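Local coordinates for MFP2B (Ascaris suum, PDB 2BJR), which probably enhances the polymerisation of major sperm protein that drives the amoeboid motility of nematode sperm, and binds a zinc ion, at residues G310-K322 with K344-L357. Residues are numbered along the deposited sequence; the frame is centred on the assembly and turned at random.
Sequences GNISPAVLIVDGK and KVLVGPAVHSCMVL
Val-316 and Met-355 (selenomethionine) face each other as an antiparallel hydrogen-bonded pair, each satisfying the other's backbone: Val-316 N donates to Met-355 O at 2.9 Å and Met-355 N to Val-316 O at 2.9 Å, both donors lying in the carbonyl plane. The third rung, Leu-357 N to Pro-314 O at 3.1 Å, is nearly straight at the hydrogen, but its donor is tilted 33° from the carbonyl plane. CA-H...O contacts from Ala-315 to Met-355 O and from Cys-354 to Val-316 O give both central carbonyls a second, weaker partner. Ahead of Met-355 the chain makes a type I turn, Val-351 to Cys-354, and the ladder ends; water takes over. One water accepts from Ile-318 N, a second donates to Ile-318 O, and Ser-353 OG hydrogen-bonds to both, at 2.8 Å and 3.1 Å, so a single hydroxyl reaches both backbone polar atoms of Ile-318 through the two waters. Leu-317, its CG beside the backbone N (chi1 -79°), sets CG against Cys-354 SG at 4.0 Å and CD2 against Leu-346 CD1 at 3.9 Å, the two leucines running past each other in opposite directions. At the hairpin turn 319-322 a third water donates to Asp-320 OD1 and weakly accepts from Lys-344 NZ. Ser-313 OG bonds to Val-303 O, while the other edge of strand 313-319 pairs with strand 322-329. Strand 344-347 crosses strand 313-319 at 96° in a strongly curled antiparallel sheet, in the second of the protein's two cytosolic motility protein family regions.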
# COMPACT_ATOMS: atom_id res chain seq x y z
N GLY A 310 -12.63 11.75 5.29
CA GLY A 310 -13.08 10.68 6.17
C GLY A 310 -12.16 9.47 6.06
O GLY A 310 -11.76 9.11 4.95
N ASN A 311 -11.83 8.86 7.18
CA ASN A 311 -10.99 7.68 7.21
C ASN A 311 -11.83 6.45 7.02
O ASN A 311 -12.92 6.34 7.57
CB ASN A 311 -10.23 7.64 8.51
CG ASN A 311 -9.54 8.98 8.79
OD1 ASN A 311 -9.07 9.65 7.84
ND2 ASN A 311 -9.54 9.40 10.05
N ILE A 312 -11.37 5.53 6.19
CA ILE A 312 -12.22 4.43 5.75
C ILE A 312 -11.73 3.10 6.31
O ILE A 312 -10.55 2.81 6.25
CB ILE A 312 -12.24 4.43 4.23
CG1 ILE A 312 -12.68 5.80 3.68
CG2 ILE A 312 -13.19 3.38 3.72
CD1 ILE A 312 -14.09 6.24 4.06
N SER A 313 -12.66 2.28 6.78
CA SER A 313 -12.39 1.00 7.43
C SER A 313 -13.16 -0.11 6.72
O SER A 313 -14.24 0.16 6.17
CB SER A 313 -12.85 1.03 8.90
OG SER A 313 -12.18 2.06 9.60
N PRO A 314 -12.67 -1.37 6.77
CA PRO A 314 -13.45 -2.49 6.25
C PRO A 314 -14.62 -2.80 7.21
O PRO A 314 -14.41 -2.77 8.41
CB PRO A 314 -12.43 -3.67 6.24
CG PRO A 314 -11.12 -3.08 6.52
CD PRO A 314 -11.39 -1.84 7.34
N ALA A 315 -15.77 -3.18 6.68
CA ALA A 315 -16.96 -3.41 7.51
C ALA A 315 -17.92 -4.33 6.80
O ALA A 315 -18.15 -4.20 5.61
CB ALA A 315 -17.64 -2.11 7.80
N VAL A 316 -18.46 -5.29 7.54
CA VAL A 316 -19.55 -6.09 7.06
C VAL A 316 -20.84 -5.38 7.47
O VAL A 316 -21.05 -5.09 8.66
CB VAL A 316 -19.50 -7.49 7.72
CG1 VAL A 316 -20.66 -8.31 7.29
CG2 VAL A 316 -18.18 -8.19 7.40
N LEU A 317 -21.68 -5.10 6.49
CA LEU A 317 -22.99 -4.50 6.67
C LEU A 317 -24.04 -5.59 6.73
O LEU A 317 -23.86 -6.66 6.15
CB LEU A 317 -23.33 -3.60 5.47
CG LEU A 317 -22.71 -2.21 5.42
CD1 LEU A 317 -21.22 -2.32 5.29
CD2 LEU A 317 -23.32 -1.40 4.30
N ILE A 318 -25.13 -5.30 7.43
CA ILE A 318 -26.33 -6.14 7.39
C ILE A 318 -27.37 -5.46 6.51
O ILE A 318 -27.86 -4.39 6.86
CB ILE A 318 -26.92 -6.34 8.80
CG1 ILE A 318 -25.88 -6.91 9.76
CG2 ILE A 318 -28.15 -7.22 8.75
CD1 ILE A 318 -25.25 -8.21 9.30
N VAL A 319 -27.66 -6.06 5.37
CA VAL A 319 -28.56 -5.52 4.36
C VAL A 319 -29.57 -6.60 3.99
O VAL A 319 -29.20 -7.71 3.55
CB VAL A 319 -27.77 -5.13 3.09
CG1 VAL A 319 -28.72 -4.70 1.92
CG2 VAL A 319 -26.82 -4.06 3.39
N ASP A 320 -30.86 -6.32 4.19
CA ASP A 320 -31.90 -7.30 3.88
C ASP A 320 -31.67 -8.53 4.76
O ASP A 320 -31.88 -9.65 4.33
CB ASP A 320 -31.86 -7.70 2.39
CG ASP A 320 -32.31 -6.58 1.44
OD1 ASP A 320 -32.92 -5.58 1.91
OD2 ASP A 320 -32.08 -6.62 0.19
N GLY A 321 -31.21 -8.34 5.98
CA GLY A 321 -30.90 -9.46 6.87
C GLY A 321 -29.68 -10.31 6.51
O GLY A 321 -29.40 -11.29 7.18
N LYS A 322 -28.92 -9.91 5.50
CA LYS A 322 -27.75 -10.67 5.03
C LYS A 322 -26.46 -9.89 5.29
O LYS A 322 -26.47 -8.65 5.37
CB LYS A 322 -27.88 -10.92 3.53
CG LYS A 322 -29.13 -11.73 3.13
CD LYS A 322 -29.10 -13.11 3.81
CE LYS A 322 -30.24 -14.02 3.31
NZ LYS A 322 -30.18 -15.36 3.93
N LYS A 344 -25.11 1.05 -2.11
CA LYS A 344 -26.10 1.07 -1.04
C LYS A 344 -25.49 1.71 0.20
O LYS A 344 -24.44 1.27 0.69
CB LYS A 344 -26.61 -0.33 -0.78
CG LYS A 344 -27.46 -0.54 0.47
CD LYS A 344 -28.76 0.24 0.49
CE LYS A 344 -29.79 -0.43 1.42
NZ LYS A 344 -31.04 0.39 1.57
N VAL A 345 -26.16 2.72 0.72
CA VAL A 345 -25.63 3.55 1.78
C VAL A 345 -26.46 3.48 3.09
O VAL A 345 -27.67 3.70 3.07
CB VAL A 345 -25.57 5.04 1.31
CG1 VAL A 345 -25.01 5.94 2.38
CG2 VAL A 345 -24.81 5.19 -0.04
N LEU A 346 -25.78 3.23 4.20
CA LEU A 346 -26.32 3.33 5.55
C LEU A 346 -25.70 4.49 6.32
O LEU A 346 -24.53 4.74 6.19
CB LEU A 346 -26.08 2.02 6.33
CG LEU A 346 -26.48 0.72 5.68
CD1 LEU A 346 -26.27 -0.41 6.69
CD2 LEU A 346 -27.90 0.73 5.24
N VAL A 347 -26.49 5.20 7.12
CA VAL A 347 -26.00 6.27 7.96
C VAL A 347 -26.62 6.22 9.35
O VAL A 347 -27.73 5.69 9.52
CB VAL A 347 -26.31 7.69 7.40
CG1 VAL A 347 -25.63 7.88 6.07
CG2 VAL A 347 -27.86 7.92 7.25
N GLY A 348 -25.91 6.86 10.27
CA GLY A 348 -26.39 7.12 11.62
C GLY A 348 -26.60 5.82 12.35
O GLY A 348 -25.75 4.95 12.28
N PRO A 349 -27.76 5.65 12.99
CA PRO A 349 -28.02 4.43 13.77
C PRO A 349 -28.02 3.16 12.92
O PRO A 349 -27.79 2.05 13.43
CB PRO A 349 -29.44 4.64 14.36
CG PRO A 349 -29.85 6.03 14.04
CD PRO A 349 -28.89 6.60 13.00
N ALA A 350 -28.33 3.30 11.64
CA ALA A 350 -28.32 2.17 10.75
C ALA A 350 -26.92 1.54 10.61
O ALA A 350 -26.84 0.41 10.18
CB ALA A 350 -28.85 2.56 9.39
N VAL A 351 -25.85 2.24 10.98
CA VAL A 351 -24.50 1.63 10.90
C VAL A 351 -24.10 0.89 12.17
O VAL A 351 -23.11 0.16 12.18
CB VAL A 351 -23.38 2.63 10.52
CG1 VAL A 351 -23.76 3.47 9.30
CG2 VAL A 351 -22.99 3.53 11.69
N HIS A 352 -24.88 1.04 13.24
CA HIS A 352 -24.52 0.44 14.52
C HIS A 352 -24.54 -1.11 14.46
O HIS A 352 -23.83 -1.71 15.25
CB HIS A 352 -25.41 0.98 15.65
CG HIS A 352 -25.24 2.45 15.90
ND1 HIS A 352 -25.91 3.11 16.92
CD2 HIS A 352 -24.53 3.40 15.25
CE1 HIS A 352 -25.60 4.40 16.88
NE2 HIS A 352 -24.76 4.60 15.88
N SER A 353 -25.29 -1.72 13.54
CA SER A 353 -25.26 -3.17 13.31
C SER A 353 -24.03 -3.70 12.50
O SER A 353 -23.85 -4.96 12.36
CB SER A 353 -26.52 -3.66 12.59
OG SER A 353 -26.80 -2.90 11.40
N CYS A 354 -23.23 -2.78 11.96
CA CYS A 354 -22.05 -3.14 11.15
C CYS A 354 -21.06 -3.91 12.04
O CYS A 354 -20.98 -3.65 13.23
CB CYS A 354 -21.30 -1.88 10.58
SG CYS A 354 -22.21 -1.18 9.23
N MSE A 355 -20.26 -4.78 11.43
CA MSE A 355 -19.16 -5.42 12.12
C MSE A 355 -17.88 -4.88 11.47
O MSE A 355 -17.69 -5.00 10.27
CB MSE A 355 -19.24 -6.95 12.00
CG MSE A 355 -20.55 -7.60 12.48
SE MSE A 355 -20.49 -7.48 14.41
CE MSE A 355 -19.01 -8.55 14.88
N VAL A 356 -17.02 -4.24 12.25
CA VAL A 356 -15.88 -3.50 11.70
C VAL A 356 -14.60 -4.29 11.93
O VAL A 356 -14.38 -4.83 13.01
CB VAL A 356 -15.78 -2.10 12.35
CG1 VAL A 356 -14.56 -1.34 11.91
CG2 VAL A 356 -16.99 -1.34 12.02
N LEU A 357 -13.70 -4.36 10.94
CA LEU A 357 -12.43 -5.06 11.14
C LEU A 357 -11.55 -4.18 12.03
O LEU A 357 -11.28 -3.02 11.69
CB LEU A 357 -11.70 -5.33 9.80
CG LEU A 357 -10.33 -6.00 10.04
CD1 LEU A 357 -10.51 -7.39 10.69
CD2 LEU A 357 -9.52 -6.09 8.78
O HOH W 1 -25.18 -2.80 9.08
O HOH W 2 -28.81 -3.54 9.15
O HOH W 3 -32.38 -2.66 1.45